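Local coordinates for hyaluronidase (Thermobaculum terrenum, PDB 5DIY), which probably removes O-linked N-acetylglucosamine from proteins as a family 84 glycoside hydrolase, here in a variant with its predicted proton donor replaced, at residues L269-Q274 / Q285-Q290; L235-Y240 / K306-N311; E50-P55 / E97-K102. One frame throughout, in Å; residues are numbered along the deposited sequence.

Interaction 1: L269-Q274 / Q285-Q290; sequences LYTFAQ and QDSWRQ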
loop_
_atom_site.group_PDB
_atom_site.type_symbol
_atom_site.label_atom_id
_atom_site.label_comp_id
_atom_site.label_asym_id
_atom_site.label_seq_id
_atom_site.Cartn_x
_atom_site.Cartn_y
_atom_site.Cartn_z
ATOM N N LEU C 269 -8.084 5.690 2.999
ATOM C CA LEU C 269 -9.262 4.960 3.507
ATOM C C LEU C 269 -10.544 5.796 3.471
ATOM O O LEU C 269 -11.624 5.259 3.189
ATOM C CB LEU C 269 -9.020 4.390 4.911
ATOM C CG LEU C 269 -8.007 3.239 5.014
ATOM C CD1 LEU C 269 -7.795 2.883 6.479
ATOM C CD2 LEU C 269 -8.437 2.017 4.211
ATOM N N TYR C 270 -10.426 7.098 3.740
ATOM C CA TYR C 270 -11.548 8.026 3.564
ATOM C C TYR C 270 -12.092 7.951 2.137
ATOM O O TYR C 270 -13.298 7.850 1.937
ATOM C CB TYR C 270 -11.134 9.468 3.900
ATOM C CG TYR C 270 -12.271 10.470 3.893
ATOM C CD1 TYR C 270 -12.756 11.001 2.697
ATOM C CD2 TYR C 270 -12.862 10.898 5.085
ATOM C CE1 TYR C 270 -13.796 11.914 2.685
ATOM C CE2 TYR C 270 -13.903 11.820 5.081
ATOM C CZ TYR C 270 -14.364 12.324 3.878
ATOM O OH TYR C 270 -15.395 13.240 3.847
ATOM N N THR C 271 -11.194 7.991 1.154
ATOM C CA THR C 271 -11.590 7.970 -0.257
ATOM C C THR C 271 -12.170 6.612 -0.657
ATOM O O THR C 271 -13.141 6.539 -1.417
ATOM C CB THR C 271 -10.431 8.369 -1.204
ATOM O OG1 THR C 271 -9.380 7.383 -1.177
ATOM C CG2 THR C 271 -9.876 9.741 -0.827
ATOM N N PHE C 272 -11.553 5.557 -0.143
ATOM C CA PHE C 272 -12.054 4.188 -0.270
ATOM C C PHE C 272 -13.501 4.080 0.223
ATOM O O PHE C 272 -14.352 3.553 -0.490
ATOM C CB PHE C 272 -11.096 3.249 0.479
ATOM C CG PHE C 272 -11.609 1.851 0.702
ATOM C CD1 PHE C 272 -11.751 0.965 -0.356
ATOM C CD2 PHE C 272 -11.884 1.397 1.993
ATOM C CE1 PHE C 272 -12.197 -0.341 -0.148
ATOM C CE2 PHE C 272 -12.329 0.094 2.213
ATOM C CZ PHE C 272 -12.483 -0.779 1.138
ATOM N N ALA C 273 -13.777 4.627 1.407
ATOM C CA ALA C 273 -15.134 4.627 1.990
ATOM C C ALA C 273 -16.161 5.403 1.159
ATOM O O ALA C 273 -17.311 4.976 1.032
ATOM C CB ALA C 273 -15.101 5.171 3.411
ATOM N N GLN C 274 -15.751 6.543 0.603
ATOM C CA GLN C 274 -16.625 7.305 -0.294
ATOM C C GLN C 274 -16.930 6.539 -1.581
ATOM O O GLN C 274 -18.070 6.564 -2.046
ATOM C CB GLN C 274 -16.044 8.686 -0.614
ATOM C CG GLN C 274 -16.068 9.641 0.579
ATOM C CD GLN C 274 -16.166 11.097 0.170
ATOM O OE1 GLN C 274 -17.039 11.833 0.639
ATOM N NE2 GLN C 274 -15.273 11.522 -0.707
ATOM N N GLN C 285 -10.200 12.773 -7.008
ATOM C CA GLN C 285 -9.601 14.064 -6.648
ATOM C C GLN C 285 -10.523 14.854 -5.728
ATOM O O GLN C 285 -10.056 15.436 -4.757
ATOM C CB GLN C 285 -9.243 14.907 -7.885
ATOM C CG GLN C 285 -8.026 14.409 -8.659
ATOM C CD GLN C 285 -8.297 13.147 -9.459
ATOM O OE1 GLN C 285 -9.386 12.960 -9.997
ATOM N NE2 GLN C 285 -7.306 12.271 -9.534
ATOM N N ASP C 286 -11.820 14.880 -6.048
ATOM C CA ASP C 286 -12.841 15.479 -5.169
ATOM C C ASP C 286 -12.788 14.829 -3.787
ATOM O O ASP C 286 -12.837 15.515 -2.760
ATOM C CB ASP C 286 -14.263 15.266 -5.717
ATOM C CG ASP C 286 -14.553 16.037 -7.002
ATOM O OD1 ASP C 286 -13.699 16.807 -7.495
ATOM O OD2 ASP C 286 -15.676 15.868 -7.519
ATOM N N SER C 287 -12.706 13.499 -3.777
ATOM C CA SER C 287 -12.726 12.739 -2.533
ATOM C C SER C 287 -11.474 12.989 -1.702
ATOM O O SER C 287 -11.558 13.205 -0.493
ATOM C CB SER C 287 -12.866 11.245 -2.824
ATOM O OG SER C 287 -13.096 10.531 -1.628
ATOM N N TRP C 288 -10.319 12.964 -2.364
ATOM C CA TRP C 288 -9.039 13.202 -1.701
ATOM C C TRP C 288 -8.966 14.590 -1.046
ATOM O O TRP C 288 -8.434 14.717 0.056
ATOM C CB TRP C 288 -7.885 13.004 -2.682
ATOM C CG TRP C 288 -6.555 12.869 -2.036
ATOM C CD1 TRP C 288 -6.007 11.737 -1.504
ATOM C CD2 TRP C 288 -5.588 13.906 -1.863
ATOM N NE1 TRP C 288 -4.754 12.002 -1.001
ATOM C CE2 TRP C 288 -4.468 13.327 -1.210
ATOM C CE3 TRP C 288 -5.551 15.266 -2.199
ATOM C CZ2 TRP C 288 -3.329 14.062 -0.887
ATOM C CZ3 TRP C 288 -4.416 16.003 -1.871
ATOM C CH2 TRP C 288 -3.315 15.392 -1.224
ATOM N N ARG C 289 -9.524 15.607 -1.705
ATOM C CA ARG C 289 -9.542 16.986 -1.168
ATOM C C ARG C 289 -10.484 17.154 0.024
ATOM O O ARG C 289 -10.146 17.845 0.986
ATOM C CB ARG C 289 -9.906 17.998 -2.262
ATOM C CG ARG C 289 -8.833 18.134 -3.329
ATOM C CD ARG C 289 -9.353 18.836 -4.577
ATOM N NE ARG C 289 -9.825 20.188 -4.279
ATOM C CZ ARG C 289 -9.045 21.253 -4.055
ATOM N NH1 ARG C 289 -7.715 21.167 -4.095
ATOM N NH2 ARG C 289 -9.608 22.430 -3.781
ATOM N N GLN C 290 -11.662 16.537 -0.041
ATOM C CA GLN C 290 -12.562 16.506 1.114
ATOM C C GLN C 290 -11.929 15.739 2.285
ATOM O O GLN C 290 -12.059 16.152 3.443
ATOM C CB GLN C 290 -13.924 15.906 0.753
ATOM C CG GLN C 290 -14.998 16.189 1.796
ATOM C CD GLN C 290 -16.388 15.794 1.334
ATOM O OE1 GLN C 290 -17.263 16.648 1.172
ATOM N NE2 GLN C 290 -16.600 14.495 1.117
#
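T271 and S287 bring the two helical segments closest together, with T271 CA 5.4 Å from S287 CA. The axes approach to 8.8 Å, and their N-to-C directions differ by 130°, so the helices run roughly antiparallel but strongly crossed. S287 fills the crossing. Its OG is anti to the backbone N, which aims it at the facing helix. S287 OG lies 3.3 Å from T271 CA and also meets the T271 methyl. Q274 closes over it from one turn further along. Q274 NE2 donates to S287 OG at 2.6 Å, a short bond with the hydroxyl oxygen nearly in the amide plane and a fairly straight N-H...O angle of 153°. The other arm of the same amide, Q274 OE1, is 2.7 Å from Q290 NE2, but the angle is too poor for a hydrogen bond. The two side chains cross at about a right angle, with their amide planes turned 59° apart. With a leucine in place of Q274, S287 OG would probably lose its donor across the crossing, and Q290 NE2 one of its polar neighbours. The Y270 ring crosses the Q290 side chain at about a right angle, with Q290 NE2 at its edge, and Q290 CG is 3.6 Å from Y270 OH. T271 CG2 lies 3.6 Å from W288 N, while T271 OG1 bonds back to P268 O. Helix 262-277 follows strand 251-256, the last of the eight-stranded parallel barrel, and F272 packs on that strand. Helix 284-296 packs across helix 262-277, and W288 touches M304 and E305 of helix 301-308.

Interaction 2: L235-Y240 / K306-N311; sequences LHIGPY and KFYQSN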
loop_
_atom_site.group_PDB
_atom_site.type_symbol
_atom_site.label_atom_id
_atom_site.label_comp_id
_atom_site.label_asym_id
_atom_site.label_seq_id
_atom_site.Cartn_x
_atom_site.Cartn_y
_atom_site.Cartn_z
ATOM N N LEU C 235 5.085 6.284 0.369
ATOM C CA LEU C 235 3.964 6.797 1.144
ATOM C C LEU C 235 2.693 6.709 0.298
ATOM O O LEU C 235 2.444 7.563 -0.565
ATOM C CB LEU C 235 4.204 8.232 1.612
ATOM C CG LEU C 235 3.104 8.852 2.476
ATOM C CD1 LEU C 235 2.928 8.079 3.778
ATOM C CD2 LEU C 235 3.400 10.321 2.745
ATOM N N HIS C 236 1.885 5.688 0.569
ATOM C CA HIS C 236 0.646 5.454 -0.179
ATOM C C HIS C 236 -0.498 6.268 0.403
ATOM O O HIS C 236 -1.389 5.725 1.075
ATOM C CB HIS C 236 0.285 3.969 -0.186
ATOM C CG HIS C 236 1.257 3.109 -0.929
ATOM N ND1 HIS C 236 1.324 1.745 -0.754
ATOM C CD2 HIS C 236 2.203 3.417 -1.846
ATOM C CE1 HIS C 236 2.259 1.247 -1.542
ATOM N NE2 HIS C 236 2.812 2.241 -2.212
ATOM N N ILE C 237 -0.482 7.570 0.130
ATOM C CA ILE C 237 -1.550 8.466 0.592
ATOM C C ILE C 237 -2.519 8.903 -0.509
ATOM O O ILE C 237 -3.465 9.629 -0.219
ATOM C CB ILE C 237 -1.004 9.695 1.361
ATOM C CG1 ILE C 237 0.074 10.438 0.558
ATOM C CG2 ILE C 237 -0.493 9.252 2.726
ATOM C CD1 ILE C 237 0.313 11.860 1.024
ATOM N N GLY C 238 -2.309 8.449 -1.747
ATOM C CA GLY C 238 -3.166 8.831 -2.867
ATOM C C GLY C 238 -4.558 8.228 -2.779
ATOM O O GLY C 238 -4.772 7.270 -2.032
ATOM N N PRO C 239 -5.516 8.765 -3.559
ATOM C CA PRO C 239 -6.882 8.263 -3.461
ATOM C C PRO C 239 -7.037 6.837 -3.967
ATOM O O PRO C 239 -6.299 6.404 -4.854
ATOM C CB PRO C 239 -7.669 9.231 -4.352
ATOM C CG PRO C 239 -6.688 9.615 -5.402
ATOM C CD PRO C 239 -5.371 9.718 -4.675
ATOM N N TYR C 240 -7.987 6.119 -3.381
ATOM C CA TYR C 240 -8.502 4.873 -3.945
ATOM C C TYR C 240 -8.890 5.129 -5.405
ATOM O O TYR C 240 -9.505 6.157 -5.711
ATOM C CB TYR C 240 -9.721 4.414 -3.143
ATOM C CG TYR C 240 -10.125 2.976 -3.350
ATOM C CD1 TYR C 240 -9.287 1.934 -2.961
ATOM C CD2 TYR C 240 -11.364 2.648 -3.904
ATOM C CE1 TYR C 240 -9.663 0.607 -3.134
ATOM C CE2 TYR C 240 -11.744 1.324 -4.081
ATOM C CZ TYR C 240 -10.893 0.315 -3.697
ATOM O OH TYR C 240 -11.294 -0.978 -3.869
ATOM N N LYS C 306 0.331 19.745 -3.309
ATOM C CA LYS C 306 1.699 19.857 -3.824
ATOM C C LYS C 306 2.606 18.719 -3.364
ATOM O O LYS C 306 3.359 18.172 -4.158
ATOM C CB LYS C 306 2.333 21.194 -3.413
ATOM C CG LYS C 306 3.598 21.525 -4.181
ATOM C CD LYS C 306 3.246 21.940 -5.603
ATOM C CE LYS C 306 4.409 21.796 -6.542
ATOM N NZ LYS C 306 3.949 21.936 -7.950
ATOM N N PHE C 307 2.542 18.396 -2.077
ATOM C CA PHE C 307 3.353 17.340 -1.499
ATOM C C PHE C 307 2.974 15.974 -2.094
ATOM O O PHE C 307 3.850 15.125 -2.300
ATOM C CB PHE C 307 3.195 17.345 0.027
ATOM C CG PHE C 307 3.961 16.262 0.728
ATOM C CD1 PHE C 307 5.353 16.284 0.756
ATOM C CD2 PHE C 307 3.292 15.228 1.384
ATOM C CE1 PHE C 307 6.066 15.291 1.406
ATOM C CE2 PHE C 307 4.003 14.233 2.046
ATOM C CZ PHE C 307 5.390 14.261 2.053
ATOM N N TYR C 308 1.681 15.781 -2.380
ATOM C CA TYR C 308 1.198 14.526 -2.969
ATOM C C TYR C 308 1.774 14.272 -4.369
ATOM O O TYR C 308 1.969 13.118 -4.741
ATOM C CB TYR C 308 -0.342 14.416 -2.981
ATOM C CG TYR C 308 -0.799 13.173 -3.724
ATOM C CD1 TYR C 308 -0.362 11.904 -3.318
ATOM C CD2 TYR C 308 -1.589 13.260 -4.874
ATOM C CE1 TYR C 308 -0.713 10.757 -4.021
ATOM C CE2 TYR C 308 -1.954 12.112 -5.579
ATOM C CZ TYR C 308 -1.513 10.864 -5.146
ATOM O OH TYR C 308 -1.855 9.724 -5.827
ATOM N N GLN C 309 2.093 15.328 -5.120
ATOM C CA GLN C 309 2.728 15.161 -6.440
ATOM C C GLN C 309 4.060 14.386 -6.408
ATOM O O GLN C 309 4.413 13.748 -7.393
ATOM C CB GLN C 309 2.947 16.513 -7.112
ATOM C CG GLN C 309 1.677 17.218 -7.542
ATOM C CD GLN C 309 1.945 18.591 -8.132
ATOM O OE1 GLN C 309 3.012 19.176 -7.930
ATOM N NE2 GLN C 309 0.974 19.112 -8.875
ATOM N N SER C 310 4.772 14.441 -5.282
ATOM C CA SER C 310 6.008 13.680 -5.062
ATOM C C SER C 310 5.797 12.332 -4.330
ATOM O O SER C 310 6.769 11.601 -4.091
ATOM C CB SER C 310 7.021 14.556 -4.294
ATOM O OG SER C 310 7.555 15.584 -5.122
ATOM N N ASN C 311 4.548 11.992 -3.995
ATOM C CA ASN C 311 4.213 10.723 -3.341
ATOM C C ASN C 311 3.127 9.943 -4.082
ATOM O O ASN C 311 2.259 9.323 -3.458
ATOM C CB ASN C 311 3.785 10.987 -1.894
ATOM C CG ASN C 311 4.911 11.557 -1.057
ATOM O OD1 ASN C 311 5.801 10.829 -0.624
ATOM N ND2 ASN C 311 4.885 12.866 -0.838
HETATM O O HOH W 1 6.665 8.146 -1.234
HETATM O O HOH W 2 0.149 7.309 -3.020
HETATM O O HOH W 3 -3.751 7.026 -6.062
#
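Y308 brings its ring up to G238, and this is the tight part of the contact. Y308 CE1 is 3.3 Å and Y308 OH 3.4 Å from G238 CA. The ring can lie this close because G238 has no side chain. CG of Y308 is anti to its backbone N (chi1 174°), which sends the ring across to the loop. I237 CG1 slides past the ring, and P239 CD touches Y308 OH at 3.7 Å. L235 CD2 packs on F307 CE2 at 4.0 Å. Segment 235-240 lies in the loop between barrel strands 218-222 and 251-256. H236 centres an inverse gamma turn, and Y308 to N311 form a type I beta turn. The N311 side chain folds back on F307. N311 ND2 sits above the centre of the F307 ring and donates to F307 O at 2.9 Å, while S310 N reaches that oxygen from the opposite face. On the looser side three waters fill in. One water accepts from L235 N and donates to N311 OD1. A second accepts from G238 N, donates to N311 O and lies in plane at the edge of the Y308 ring. A third donates to P239 O and is only weakly bonded to Y308 OH.

Interaction 3: E50-P55 / E97-K102; sequences ELWREP and ETLIRK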
loop_
_atom_site.group_PDB
_atom_site.type_symbol
_atom_site.label_atom_id
_atom_site.label_comp_id
_atom_site.label_asym_id
_atom_site.label_seq_id
_atom_site.Cartn_x
_atom_site.Cartn_y
_atom_site.Cartn_z
ATOM N N GLU C 50 2.356 -18.550 12.618
ATOM C CA GLU C 50 3.346 -19.621 12.829
ATOM C C GLU C 50 2.973 -20.484 14.021
ATOM O O GLU C 50 2.992 -21.713 13.931
ATOM C CB GLU C 50 4.764 -19.070 13.014
ATOM C CG GLU C 50 5.385 -18.485 11.749
ATOM C CD GLU C 50 5.112 -17.002 11.561
ATOM O OE1 GLU C 50 4.128 -16.477 12.129
ATOM O OE2 GLU C 50 5.887 -16.354 10.830
ATOM N N LEU C 51 2.614 -19.825 15.122
ATOM C CA LEU C 51 2.135 -20.495 16.332
ATOM C C LEU C 51 0.601 -20.489 16.403
ATOM O O LEU C 51 0.020 -20.212 17.450
ATOM C CB LEU C 51 2.745 -19.820 17.575
ATOM C CG LEU C 51 4.279 -19.725 17.636
ATOM C CD1 LEU C 51 4.727 -19.253 19.017
ATOM C CD2 LEU C 51 4.948 -21.049 17.292
ATOM N N TRP C 52 -0.048 -20.829 15.290
ATOM C CA TRP C 52 -1.517 -20.863 15.220
ATOM C C TRP C 52 -2.180 -21.869 16.169
ATOM O O TRP C 52 -3.327 -21.680 16.557
ATOM C CB TRP C 52 -1.989 -21.122 13.786
ATOM C CG TRP C 52 -1.766 -22.512 13.257
ATOM C CD1 TRP C 52 -0.695 -22.960 12.540
ATOM C CD2 TRP C 52 -2.660 -23.621 13.378
ATOM N NE1 TRP C 52 -0.868 -24.282 12.206
ATOM C CE2 TRP C 52 -2.065 -24.714 12.714
ATOM C CE3 TRP C 52 -3.908 -23.800 13.992
ATOM C CZ2 TRP C 52 -2.678 -25.966 12.638
ATOM C CZ3 TRP C 52 -4.516 -25.047 13.919
ATOM C CH2 TRP C 52 -3.899 -26.113 13.248
ATOM N N ARG C 53 -1.467 -22.938 16.515
ATOM C CA ARG C 53 -1.968 -23.926 17.473
ATOM C C ARG C 53 -2.011 -23.409 18.912
ATOM O O ARG C 53 -2.835 -23.867 19.697
ATOM C CB ARG C 53 -1.137 -25.207 17.410
ATOM C CG ARG C 53 -1.250 -25.928 16.080
ATOM C CD ARG C 53 -0.439 -27.208 16.087
ATOM N NE ARG C 53 -0.367 -27.817 14.760
ATOM C CZ ARG C 53 0.466 -27.451 13.786
ATOM N NH1 ARG C 53 1.341 -26.455 13.949
ATOM N NH2 ARG C 53 0.427 -28.093 12.622
ATOM N N GLU C 54 -1.144 -22.455 19.254
ATOM C CA GLU C 54 -1.028 -21.972 20.636
ATOM C C GLU C 54 -2.183 -21.023 20.960
ATOM O O GLU C 54 -2.405 -20.061 20.221
ATOM C CB GLU C 54 0.298 -21.235 20.858
ATOM C CG GLU C 54 1.563 -21.994 20.467
ATOM C CD GLU C 54 1.715 -23.320 21.178
ATOM O OE1 GLU C 54 1.469 -23.379 22.400
ATOM O OE2 GLU C 54 2.089 -24.302 20.507
ATOM N N PRO C 55 -2.928 -21.288 22.054
ATOM C CA PRO C 55 -4.010 -20.365 22.425
ATOM C C PRO C 55 -3.482 -19.064 23.026
ATOM O O PRO C 55 -2.429 -19.060 23.665
ATOM C CB PRO C 55 -4.810 -21.157 23.464
ATOM C CG PRO C 55 -3.815 -22.084 24.071
ATOM C CD PRO C 55 -2.857 -22.442 22.971
ATOM N N GLU C 97 -9.593 -30.068 15.725
ATOM C CA GLU C 97 -9.911 -29.818 17.137
ATOM C C GLU C 97 -9.054 -28.682 17.701
ATOM O O GLU C 97 -9.550 -27.851 18.460
ATOM C CB GLU C 97 -9.709 -31.076 17.999
ATOM C CG GLU C 97 -10.541 -32.301 17.626
ATOM C CD GLU C 97 -12.037 -32.055 17.629
ATOM O OE1 GLU C 97 -12.527 -31.259 18.467
ATOM O OE2 GLU C 97 -12.735 -32.663 16.787
ATOM N N THR C 98 -7.777 -28.658 17.318
ATOM C CA THR C 98 -6.843 -27.618 17.748
ATOM C C THR C 98 -7.255 -26.228 17.230
ATOM O O THR C 98 -7.226 -25.255 17.987
ATOM C CB THR C 98 -5.401 -27.974 17.322
ATOM O OG1 THR C 98 -5.020 -29.213 17.942
ATOM C CG2 THR C 98 -4.401 -26.875 17.712
ATOM N N LEU C 99 -7.660 -26.139 15.964
ATOM C CA LEU C 99 -8.145 -24.869 15.402
ATOM C C LEU C 99 -9.423 -24.403 16.104
ATOM O O LEU C 99 -9.558 -23.222 16.433
ATOM C CB LEU C 99 -8.378 -24.979 13.892
ATOM C CG LEU C 99 -8.663 -23.649 13.163
ATOM C CD1 LEU C 99 -7.892 -23.557 11.856
ATOM C CD2 LEU C 99 -10.148 -23.434 12.908
ATOM N N ILE C 100 -10.342 -25.339 16.354
ATOM C CA ILE C 100 -11.600 -25.034 17.055
ATOM C C ILE C 100 -11.343 -24.571 18.493
ATOM O O ILE C 100 -12.042 -23.685 18.995
ATOM C CB ILE C 100 -12.586 -26.236 17.019
ATOM C CG1 ILE C 100 -13.050 -26.522 15.577
ATOM C CG2 ILE C 100 -13.789 -26.014 17.937
ATOM C CD1 ILE C 100 -13.991 -25.503 14.961
ATOM N N ARG C 101 -10.338 -25.156 19.139
ATOM C CA ARG C 101 -9.923 -24.738 20.481
ATOM C C ARG C 101 -9.373 -23.305 20.457
ATOM O O ARG C 101 -9.718 -22.487 21.312
ATOM C CB ARG C 101 -8.877 -25.714 21.026
ATOM C CG ARG C 101 -8.741 -25.754 22.543
ATOM C CD ARG C 101 -7.712 -26.791 23.001
ATOM N NE ARG C 101 -7.854 -28.065 22.284
ATOM C CZ ARG C 101 -6.962 -28.620 21.455
ATOM N NH1 ARG C 101 -5.769 -28.066 21.206
ATOM N NH2 ARG C 101 -7.268 -29.772 20.863
ATOM N N LYS C 102 -8.538 -23.008 19.461
ATOM C CA LYS C 102 -7.959 -21.667 19.279
ATOM C C LYS C 102 -9.022 -20.569 19.126
ATOM O O LYS C 102 -8.897 -19.498 19.728
ATOM C CB LYS C 102 -7.013 -21.664 18.063
ATOM C CG LYS C 102 -6.353 -20.334 17.726
ATOM C CD LYS C 102 -5.655 -19.711 18.925
ATOM C CE LYS C 102 -4.654 -18.645 18.501
ATOM N NZ LYS C 102 -3.432 -19.232 17.877
HETATM O O HOH W 4 -5.660 -24.125 20.123
#
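K102 reaches from its helix into the loop 50-55 and ends among backbone carbonyls. K102 CB starts 4.0 Å from W52 O. K102 CG is anti to the backbone N (chi1 179°) and comes within 3.5 Å of W52 O. A bend at chi2 (52°) then turns the chain along the loop, and CD passes P55 CA and nears E54 O. K102 CE lies 3.2 Å from E54 O. A second bend, at chi4 (-73°), brings NZ between the two carbonyls. K102 NZ donates to W52 O at 2.8 Å, from above the carbonyl plane. K102 NZ also donates to E54 O at 2.7 Å, tilted from the plane but closer to the carbonyl direction. Y47 O takes a third bond, and Y56 adds a cation-pi contact. The buried charge is thus met by carbonyl oxygens and a ring, which probably helps to stabilise it.

L51 to E54 form a type I beta turn, closed by a bond from E54 N to L51 O, and both carbonyls lie in or just after it. This loop follows barrel strand 37-40, and helix 93-108 follows strand 77-82, so the lysine ties a loop of the TIM barrel to one of its outer helices.

Beside the lysine, the helix meets side chains of the turn. W52 CZ3 packs on L99 CB at 3.9 Å, with L99 N in plane at the ring edge. T98 CG2 touches R53 CG at 3.7 Å. R53 CG in turn lies over the centre of the W52 ring, and the R53 guanidinium turns one face to W52 CZ2. S87 OG bonds both W52 NE1 and R53 NH1, while R53 NH2 makes a salt bridge with E95. A water donates to R53 O and T98 O, joining the two backbones.

Interactions 1 and 2 form one continuous region, with centres 12 Å apart. W288 NE1 probably donates to I237 O at 2.8 Å, and T271 OG1 is 2.9 Å from Y240 N, a probable hydrogen bond. The Y240 and F272 rings meet edge-to-face. In sequence, interaction 1 is nested inside the loop that interaction 2 closes. Interaction 3 is separate: its centre is 39 Å from that of interaction 1 and 40 Å from that of interaction 2. Both of those lie away from the sugar site. Interaction 3 comes nearer to it, with the W52 side chain about 11 Å from that of K43 and about 12 Å from that of D119, both N-acetylglucosamine-binding residues.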